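Local coordinates for 11S globulin seed storage protein (Amaranthus hypochondriacus, PDB 3QAC) that probably serves as a nutrient reservoir of the seed, assembling from two-cupin subunits into the oligomers of the 11S globulin family, at residues D17-L22 and Q365-E370; H345-C350 and L377-Q382; R352-I357 and E371-Q376. All blocks are in the same frame, centred on the assembly; numbering follows the deposited sequence.

Interaction 1 of 3, residues D17-L22 and Q365-E370; sequences DRLTAL and QSVFDE
L19 and V367 form the apolar centre where the N-terminal loop lies along the strand, with CD1 of L19 3.7 Å from CG2 of V367. L19 swings CG away from its carbonyl carbon (chi1 -62°), which carries the isobutyl group onto that methyl, while the other V367 branch, CG1, is pressed against the backbone of D17, 3.2 Å from its CA. F368 comes next. Its ring meets the loop with one edge: CD2 lies 3.3 Å from O of L19, which sits in the ring plane, and CE2 is 3.4 Å from N of A21, while CB of L19 rests against CD2. With an alanine here the edge that borders L19 and A21 would be gone, and a gap would probably open between loop and strand beside I357 and I359. Opposite I359 of strand 354-360 stand two residues, V367 and F368, a classic beta bulge, and the strand changes direction at V367. The bulge belongs to strand 366-373 of the C-terminal cupin domain, so a loop from the start of the chain is laid against a strand more than 340 residues later. The main-chain link is one nearly straight hydrogen bond, N of L19 to O of V367 at 2.7 Å (N-H...O 172°). That same carbonyl also receives CA-H of R18, and O of D17 receives CA-H of V367 in turn. Toward the polar edge, the E370 carboxylate reaches the methyl of A21, OE2 to CB 3.7 Å, and T20 ties its N to E44 of helix 43-48.

Interaction 2 of 3, residues H345-C350 and L377-Q382; sequences HNIMYC and LVVVPQ
N346 and V380 pair through two backbone hydrogen bonds, N346 N to V380 O and V380 N to N346 O, both 2.7 Å. M348 and V378 make the second such pair, its M348 N to V378 O bond longer and bent (3.0 Å, 138°). The non-hydrogen-bonded pairs I347 with V379 and Y349 with L377 complete the antiparallel ladder. On the face of M348 and V378 the thioether chain bends at its last torsion (chi3 58°) and sets CE 3.4 Å from CG1 of V378, a tight fit. On the other face CG2 of I347 and CD2 of L377 lie side by side, 4.1 Å apart, and the Y349 ring presents an edge to CB of L377. Just before the strand, H345 packs on the P381-Q382 end: CB of P381 sits at its ring edge, CB of Q382 over one face toward the rim, and NE2 of H345 is hydrogen-bonded to O of Q172 of the second subunit. The Y349 hydroxyl is hydrogen-bonded to E77 and R54. Strand 377-380 is outermost in its sheet within this chain; strand 394-401 flanks 346-351, helix 43-48 packs on L377 and V379, and strand 354-360 meets M348, V378 and V380.

Interaction 3 of 3, residues R352-I357 and E371-Q376; sequences RGRGRI and ELSRGQ
G353 opens the contact with its carbonyl, whose O receives CA-H of S373 at 3.4 Å. R354 runs out extended and then bends at chi3 (-61°), bringing NH1 to OE1 of E371 at 3.3 Å in a salt bridge. OE1 is met nearly end-on, yet it lies 21° out of the guanidinium plane; the two flat groups stand 83° apart, and only OE1 of the carboxylate meets NH1. S373 OG lies over one face of the same guanidinium, toward the rim, at an angle too poor for a hydrogen bond to NH2. G355 pairs with L372 through two backbone hydrogen bonds, G355 N to L372 O at 3.0 Å and L372 N to G355 O at 2.8 Å. R356, paired across the strands with E371, makes a salt bridge from NE to OD1 of D369 instead. I357 lies on the buried face, its CD1 pressed 3.3 Å from CG of L372, beside M348 and F395. From S373 to Q376 the chain makes a type II beta turn, and OE1 of Q376 accepts the N-H of S373 (N to OE1 3.0 Å). The arrangement is an antiparallel beta hairpin, strands 354-360 and 366-373, within the C-terminal cupin barrel.

How the interactions relate
The three contacts gather at the C-terminal cupin domain, their centres 11 to 13 Å apart. Interactions 1 and 3 share strand 366-373, which pairs with strand 354-360 in one sheet of the barrel; interaction 2 lies at the edge of the other sheet, in strands 346-351 and 377-380. Along the chain, 345-350, 352-357, 365-370, 371-376 and 377-382 follow in order, so interaction 3 falls within the span bounded by interaction 2, whereas 17-22 arrives from the N-terminus. Besides strand 366-373, that loop meets the other sheet: L22 N is probably hydrogen-bonded to L377 O, and L19 packs on V379 and P381. Interactions 1 and 2 touch the second subunit, so this side of the domain faces a subunit interface.

Interaction 1 of 3, residues D17-L22 and Q365-E370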
loop_
_atom_site.group_PDB
_atom_site.type_symbol
_atom_site.label_atom_id
_atom_site.label_comp_id
_atom_site.label_asym_id
_atom_site.label_seq_id
_atom_site.Cartn_x
_atom_site.Cartn_y
_atom_site.Cartn_z
ATOM N N ASP A 17 -1.677 23.240 -11.568
ATOM C CA ASP A 17 -1.206 24.619 -11.701
ATOM C C ASP A 17 -2.186 25.615 -11.118
ATOM O O ASP A 17 -1.923 26.814 -11.104
ATOM C CB ASP A 17 -0.836 25.009 -13.140
ATOM C CG ASP A 17 -1.319 24.020 -14.153
ATOM O OD1 ASP A 17 -0.458 23.294 -14.708
ATOM O OD2 ASP A 17 -2.550 23.971 -14.386
ATOM N N ARG A 18 -3.303 25.127 -10.610
ATOM C CA ARG A 18 -4.255 26.013 -9.970
ATOM C C ARG A 18 -4.923 25.338 -8.778
ATOM O O ARG A 18 -5.563 24.300 -8.915
ATOM C CB ARG A 18 -5.312 26.457 -10.989
ATOM C CG ARG A 18 -6.373 27.396 -10.440
ATOM C CD ARG A 18 -7.417 27.705 -11.533
ATOM N NE ARG A 18 -8.400 28.701 -11.113
ATOM C CZ ARG A 18 -9.563 28.396 -10.547
ATOM N NH1 ARG A 18 -9.879 27.127 -10.345
ATOM N NH2 ARG A 18 -10.408 29.354 -10.181
ATOM N N LEU A 19 -4.773 25.929 -7.602
ATOM C CA LEU A 19 -5.515 25.466 -6.447
ATOM C C LEU A 19 -6.492 26.558 -6.107
ATOM O O LEU A 19 -6.349 27.701 -6.534
ATOM C CB LEU A 19 -4.614 25.202 -5.258
ATOM C CG LEU A 19 -3.545 24.126 -5.397
ATOM C CD1 LEU A 19 -2.556 24.228 -4.223
ATOM C CD2 LEU A 19 -4.166 22.741 -5.498
ATOM N N THR A 20 -7.495 26.192 -5.337
ATOM C CA THR A 20 -8.565 27.105 -5.049
ATOM C C THR A 20 -8.879 27.040 -3.566
ATOM O O THR A 20 -8.705 25.998 -2.931
ATOM C CB THR A 20 -9.786 26.758 -5.917
ATOM O OG1 THR A 20 -9.837 27.665 -7.027
ATOM C CG2 THR A 20 -11.068 26.841 -5.125
ATOM N N ALA A 21 -9.286 28.167 -2.999
ATOM C CA ALA A 21 -9.866 28.154 -1.675
ATOM C C ALA A 21 -11.203 27.454 -1.845
ATOM O O ALA A 21 -12.087 27.952 -2.533
ATOM C CB ALA A 21 -10.049 29.560 -1.164
ATOM N N LEU A 22 -11.329 26.279 -1.246
ATOM C CA LEU A 22 -12.508 25.443 -1.420
ATOM C C LEU A 22 -13.498 25.528 -0.270
ATOM O O LEU A 22 -13.138 25.535 0.910
ATOM C CB LEU A 22 -12.103 23.987 -1.645
ATOM C CG LEU A 22 -11.275 23.754 -2.906
ATOM C CD1 LEU A 22 -10.603 22.379 -2.905
ATOM C CD2 LEU A 22 -12.149 23.968 -4.180
ATOM N N GLN A 365 6.062 27.465 -10.299
ATOM C CA GLN A 365 4.903 28.309 -10.580
ATOM C C GLN A 365 4.015 28.404 -9.358
ATOM O O GLN A 365 3.766 27.399 -8.684
ATOM C CB GLN A 365 4.086 27.741 -11.754
ATOM C CG GLN A 365 4.819 27.768 -13.087
ATOM C CD GLN A 365 5.448 29.133 -13.369
ATOM O OE1 GLN A 365 4.741 30.145 -13.496
ATOM N NE2 GLN A 365 6.780 29.167 -13.456
ATOM N N SER A 366 3.534 29.610 -9.075
ATOM C CA SER A 366 2.536 29.797 -8.036
ATOM C C SER A 366 1.249 29.139 -8.505
ATOM O O SER A 366 0.845 29.315 -9.646
ATOM C CB SER A 366 2.312 31.284 -7.766
ATOM O OG SER A 366 1.230 31.488 -6.866
ATOM N N VAL A 367 0.616 28.342 -7.657
ATOM C CA VAL A 367 -0.632 27.707 -8.066
ATOM C C VAL A 367 -1.712 28.226 -7.164
ATOM O O VAL A 367 -2.875 27.877 -7.282
ATOM C CB VAL A 367 -0.565 26.178 -7.993
ATOM C CG1 VAL A 367 0.372 25.643 -9.088
ATOM C CG2 VAL A 367 -0.132 25.711 -6.577
ATOM N N PHE A 368 -1.301 29.100 -6.266
ATOM C CA PHE A 368 -2.204 29.622 -5.274
ATOM C C PHE A 368 -1.580 30.849 -4.649
ATOM O O PHE A 368 -0.423 30.826 -4.228
ATOM C CB PHE A 368 -2.470 28.579 -4.187
ATOM C CG PHE A 368 -3.623 28.924 -3.321
ATOM C CD1 PHE A 368 -3.426 29.412 -2.046
ATOM C CD2 PHE A 368 -4.920 28.794 -3.802
ATOM C CE1 PHE A 368 -4.505 29.740 -1.250
ATOM C CE2 PHE A 368 -5.993 29.126 -3.026
ATOM C CZ PHE A 368 -5.791 29.606 -1.744
ATOM N N ASP A 369 -2.353 31.923 -4.616
ATOM C CA ASP A 369 -1.947 33.149 -3.955
ATOM C C ASP A 369 -3.215 33.918 -3.641
ATOM O O ASP A 369 -3.599 34.827 -4.365
ATOM C CB ASP A 369 -1.006 33.977 -4.831
ATOM C CG ASP A 369 -0.399 35.169 -4.074
ATOM O OD1 ASP A 369 -0.607 35.268 -2.838
ATOM O OD2 ASP A 369 0.285 36.003 -4.718
ATOM N N GLU A 370 -3.874 33.512 -2.564
ATOM C CA GLU A 370 -5.178 34.028 -2.202
ATOM C C GLU A 370 -5.198 34.065 -0.685
ATOM O O GLU A 370 -4.291 33.526 -0.040
ATOM C CB GLU A 370 -6.262 33.066 -2.698
ATOM C CG GLU A 370 -7.530 33.734 -3.259
ATOM C CD GLU A 370 -8.777 32.854 -3.119
ATOM O OE1 GLU A 370 -8.978 31.949 -3.976
ATOM O OE2 GLU A 370 -9.548 33.070 -2.142
#

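Interaction 2 of 3, residues H345-C350 and L377-Q382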
loop_
_atom_site.group_PDB
_atom_site.type_symbol
_atom_site.label_atom_id
_atom_site.label_comp_id
_atom_site.label_asym_id
_atom_site.label_seq_id
_atom_site.Cartn_x
_atom_site.Cartn_y
_atom_site.Cartn_z
ATOM N N HIS A 345 0.113 14.875 1.610
ATOM C CA HIS A 345 -0.747 15.972 1.181
ATOM C C HIS A 345 -1.237 16.635 2.437
ATOM O O HIS A 345 -1.466 15.998 3.454
ATOM C CB HIS A 345 -1.976 15.490 0.385
ATOM C CG HIS A 345 -1.629 14.814 -0.899
ATOM N ND1 HIS A 345 -1.213 15.510 -2.016
ATOM C CD2 HIS A 345 -1.614 13.507 -1.242
ATOM C CE1 HIS A 345 -0.948 14.658 -2.988
ATOM N NE2 HIS A 345 -1.190 13.437 -2.548
ATOM N N ASN A 346 -1.451 17.927 2.344
ATOM C CA ASN A 346 -1.899 18.657 3.487
ATOM C C ASN A 346 -3.226 19.332 3.185
ATOM O O ASN A 346 -3.294 20.243 2.352
ATOM C CB ASN A 346 -0.842 19.688 3.811
ATOM C CG ASN A 346 -1.031 20.254 5.144
ATOM O OD1 ASN A 346 -2.158 20.521 5.536
ATOM N ND2 ASN A 346 0.063 20.425 5.887
ATOM N N ILE A 347 -4.288 18.879 3.827
ATOM C CA ILE A 347 -5.562 19.536 3.633
ATOM C C ILE A 347 -5.658 20.551 4.736
ATOM O O ILE A 347 -6.023 20.228 5.859
ATOM C CB ILE A 347 -6.776 18.580 3.639
ATOM C CG1 ILE A 347 -6.745 17.669 2.416
ATOM C CG2 ILE A 347 -8.073 19.369 3.579
ATOM C CD1 ILE A 347 -5.527 16.714 2.368
ATOM N N MET A 348 -5.272 21.776 4.413
ATOM C CA MET A 348 -5.314 22.846 5.385
ATOM C C MET A 348 -6.642 23.581 5.403
ATOM O O MET A 348 -6.982 24.321 4.483
ATOM C CB MET A 348 -4.218 23.860 5.144
ATOM C CG MET A 348 -4.503 25.088 5.968
ATOM S SD MET A 348 -3.201 26.263 5.858
ATOM C CE MET A 348 -3.193 26.524 4.099
ATOM N N TYR A 349 -7.368 23.370 6.478
ATOM C CA TYR A 349 -8.641 23.995 6.740
ATOM C C TYR A 349 -8.455 25.207 7.631
ATOM O O TYR A 349 -7.812 25.118 8.695
ATOM C CB TYR A 349 -9.457 22.998 7.515
ATOM C CG TYR A 349 -10.804 23.483 7.942
ATOM C CD1 TYR A 349 -11.857 23.552 7.031
ATOM C CD2 TYR A 349 -11.048 23.829 9.260
ATOM C CE1 TYR A 349 -13.099 23.967 7.421
ATOM C CE2 TYR A 349 -12.302 24.250 9.658
ATOM C CZ TYR A 349 -13.322 24.317 8.724
ATOM O OH TYR A 349 -14.579 24.724 9.096
ATOM N N CYS A 350 -9.022 26.337 7.225
ATOM C CA CYS A 350 -8.921 27.524 8.058
ATOM C C CYS A 350 -9.987 27.529 9.127
ATOM O O CYS A 350 -11.181 27.504 8.837
ATOM C CB CYS A 350 -9.012 28.808 7.251
ATOM S SG CYS A 350 -8.956 30.241 8.346
ATOM N N LEU A 377 -10.763 25.725 2.898
ATOM C CA LEU A 377 -9.581 24.901 2.969
ATOM C C LEU A 377 -8.877 24.972 1.651
ATOM O O LEU A 377 -9.493 25.229 0.626
ATOM C CB LEU A 377 -9.946 23.455 3.305
ATOM C CG LEU A 377 -10.841 22.722 2.291
ATOM C CD1 LEU A 377 -10.014 22.250 1.101
ATOM C CD2 LEU A 377 -11.545 21.539 2.958
ATOM N N VAL A 378 -7.575 24.754 1.669
ATOM C CA VAL A 378 -6.869 24.521 0.429
ATOM C C VAL A 378 -6.131 23.206 0.556
ATOM O O VAL A 378 -5.698 22.821 1.650
ATOM C CB VAL A 378 -5.892 25.654 0.102
ATOM C CG1 VAL A 378 -4.898 25.877 1.266
ATOM C CG2 VAL A 378 -5.170 25.366 -1.217
ATOM N N VAL A 379 -5.989 22.516 -0.564
ATOM C CA VAL A 379 -5.240 21.290 -0.579
ATOM C C VAL A 379 -3.834 21.607 -1.007
ATOM O O VAL A 379 -3.600 22.089 -2.126
ATOM C CB VAL A 379 -5.821 20.275 -1.568
ATOM C CG1 VAL A 379 -4.968 18.997 -1.594
ATOM C CG2 VAL A 379 -7.245 19.958 -1.212
ATOM N N VAL A 380 -2.898 21.353 -0.112
ATOM C CA VAL A 380 -1.489 21.442 -0.434
ATOM C C VAL A 380 -0.969 20.059 -0.775
ATOM O O VAL A 380 -0.885 19.201 0.090
ATOM C CB VAL A 380 -0.661 21.956 0.747
ATOM C CG1 VAL A 380 0.736 22.329 0.256
ATOM C CG2 VAL A 380 -1.362 23.154 1.443
ATOM N N PRO A 381 -0.642 19.827 -2.049
ATOM C CA PRO A 381 -0.102 18.518 -2.427
ATOM C C PRO A 381 1.287 18.274 -1.846
ATOM O O PRO A 381 2.101 19.204 -1.676
ATOM C CB PRO A 381 -0.036 18.588 -3.963
ATOM C CG PRO A 381 -0.989 19.734 -4.346
ATOM C CD PRO A 381 -0.843 20.713 -3.204
ATOM N N GLN A 382 1.544 17.007 -1.529
ATOM C CA GLN A 382 2.848 16.570 -1.064
ATOM C C GLN A 382 3.926 17.269 -1.847
ATOM O O GLN A 382 3.884 17.291 -3.079
ATOM C CB GLN A 382 3.027 15.057 -1.239
ATOM C CG GLN A 382 4.457 14.585 -0.922
ATOM C CD GLN A 382 4.719 13.129 -1.290
ATOM O OE1 GLN A 382 5.690 12.535 -0.815
ATOM N NE2 GLN A 382 3.858 12.551 -2.131
#

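Interaction 3 of 3, residues R352-I357 and E371-Q376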
loop_
_atom_site.group_PDB
_atom_site.type_symbol
_atom_site.label_atom_id
_atom_site.label_comp_id
_atom_site.label_asym_id
_atom_site.label_seq_id
_atom_site.Cartn_x
_atom_site.Cartn_y
_atom_site.Cartn_z
ATOM N N ARG A 352 -9.966 29.917 11.972
ATOM C CA ARG A 352 -10.353 31.315 12.178
ATOM C C ARG A 352 -9.293 32.262 11.660
ATOM O O ARG A 352 -8.190 31.844 11.310
ATOM C CB ARG A 352 -10.643 31.607 13.653
ATOM C CG ARG A 352 -9.417 31.592 14.539
ATOM C CD ARG A 352 -9.604 32.471 15.778
ATOM N NE ARG A 352 -9.762 33.877 15.416
ATOM C CZ ARG A 352 -8.756 34.693 15.114
ATOM N NH1 ARG A 352 -8.998 35.952 14.781
ATOM N NH2 ARG A 352 -7.506 34.252 15.131
ATOM N N GLY A 353 -9.622 33.549 11.612
ATOM C CA GLY A 353 -8.680 34.522 11.096
ATOM C C GLY A 353 -8.591 34.490 9.580
ATOM O O GLY A 353 -9.518 34.070 8.885
ATOM N N ARG A 354 -7.456 34.934 9.063
ATOM C CA ARG A 354 -7.290 35.092 7.639
ATOM C C ARG A 354 -5.810 35.097 7.338
ATOM O O ARG A 354 -5.014 35.595 8.137
ATOM C CB ARG A 354 -7.926 36.404 7.176
ATOM C CG ARG A 354 -7.803 36.667 5.684
ATOM C CD ARG A 354 -8.637 37.878 5.264
ATOM N NE ARG A 354 -10.062 37.680 5.534
ATOM C CZ ARG A 354 -10.962 37.313 4.622
ATOM N NH1 ARG A 354 -10.591 37.104 3.360
ATOM N NH2 ARG A 354 -12.238 37.164 4.973
ATOM N N GLY A 355 -5.440 34.526 6.194
ATOM C CA GLY A 355 -4.046 34.456 5.811
ATOM C C GLY A 355 -3.819 34.562 4.320
ATOM O O GLY A 355 -4.608 34.043 3.525
ATOM N N ARG A 356 -2.759 35.267 3.938
ATOM C CA ARG A 356 -2.288 35.224 2.560
ATOM C C ARG A 356 -1.482 33.930 2.437
ATOM O O ARG A 356 -0.420 33.757 3.045
ATOM C CB ARG A 356 -1.471 36.480 2.181
ATOM C CG ARG A 356 -0.375 36.290 1.098
ATOM C CD ARG A 356 -0.544 37.198 -0.144
ATOM N NE ARG A 356 -1.835 37.000 -0.810
ATOM C CZ ARG A 356 -2.156 37.460 -2.025
ATOM N NH1 ARG A 356 -1.273 38.151 -2.746
ATOM N NH2 ARG A 356 -3.366 37.221 -2.530
ATOM N N ILE A 357 -2.027 33.003 1.673
ATOM C CA ILE A 357 -1.391 31.725 1.497
ATOM C C ILE A 357 -0.864 31.644 0.088
ATOM O O ILE A 357 -1.563 31.935 -0.874
ATOM C CB ILE A 357 -2.372 30.569 1.812
ATOM C CG1 ILE A 357 -2.735 30.611 3.301
ATOM C CG2 ILE A 357 -1.757 29.225 1.452
ATOM C CD1 ILE A 357 -3.890 29.730 3.676
ATOM N N GLU A 371 -6.238 34.673 -0.120
ATOM C CA GLU A 371 -6.420 34.702 1.325
ATOM C C GLU A 371 -7.408 33.632 1.754
ATOM O O GLU A 371 -8.500 33.532 1.195
ATOM C CB GLU A 371 -6.964 36.054 1.772
ATOM C CG GLU A 371 -6.027 37.221 1.554
ATOM C CD GLU A 371 -6.740 38.565 1.697
ATOM O OE1 GLU A 371 -7.849 38.592 2.289
ATOM O OE2 GLU A 371 -6.193 39.586 1.212
ATOM N N LEU A 372 -7.036 32.843 2.756
ATOM C CA LEU A 372 -7.954 31.855 3.307
ATOM C C LEU A 372 -8.576 32.429 4.550
ATOM O O LEU A 372 -7.889 33.085 5.342
ATOM C CB LEU A 372 -7.204 30.602 3.728
ATOM C CG LEU A 372 -7.100 29.303 2.941
ATOM C CD1 LEU A 372 -6.892 28.187 3.987
ATOM C CD2 LEU A 372 -8.306 29.039 2.090
ATOM N N SER A 373 -9.860 32.165 4.745
ATOM C CA SER A 373 -10.533 32.561 5.986
ATOM C C SER A 373 -11.459 31.468 6.469
ATOM O O SER A 373 -11.508 30.379 5.887
ATOM C CB SER A 373 -11.308 33.870 5.807
ATOM O OG SER A 373 -12.016 33.885 4.578
ATOM N N ARG A 374 -12.201 31.771 7.525
ATOM C CA ARG A 374 -13.027 30.787 8.216
ATOM C C ARG A 374 -13.703 29.839 7.234
ATOM O O ARG A 374 -14.353 30.274 6.288
ATOM C CB ARG A 374 -14.070 31.495 9.106
ATOM C CG ARG A 374 -15.140 30.588 9.771
ATOM C CD ARG A 374 -14.714 29.106 9.805
ATOM N NE ARG A 374 -15.757 28.126 10.148
ATOM C CZ ARG A 374 -16.901 27.914 9.485
ATOM N NH1 ARG A 374 -17.240 28.647 8.427
ATOM N NH2 ARG A 374 -17.734 26.963 9.912
ATOM N N GLY A 375 -13.530 28.541 7.462
ATOM C CA GLY A 375 -14.350 27.532 6.824
ATOM C C GLY A 375 -13.888 27.160 5.440
ATOM O O GLY A 375 -14.488 26.302 4.804
ATOM N N GLN A 376 -12.846 27.821 4.960
ATOM C CA GLN A 376 -12.254 27.459 3.681
ATOM C C GLN A 376 -11.053 26.556 3.891
ATOM O O GLN A 376 -10.379 26.628 4.926
ATOM C CB GLN A 376 -11.782 28.694 2.942
ATOM C CG GLN A 376 -12.823 29.791 2.812
ATOM C CD GLN A 376 -12.307 30.956 1.989
ATOM O OE1 GLN A 376 -11.175 31.404 2.169
ATOM N NE2 GLN A 376 -13.133 31.446 1.077
#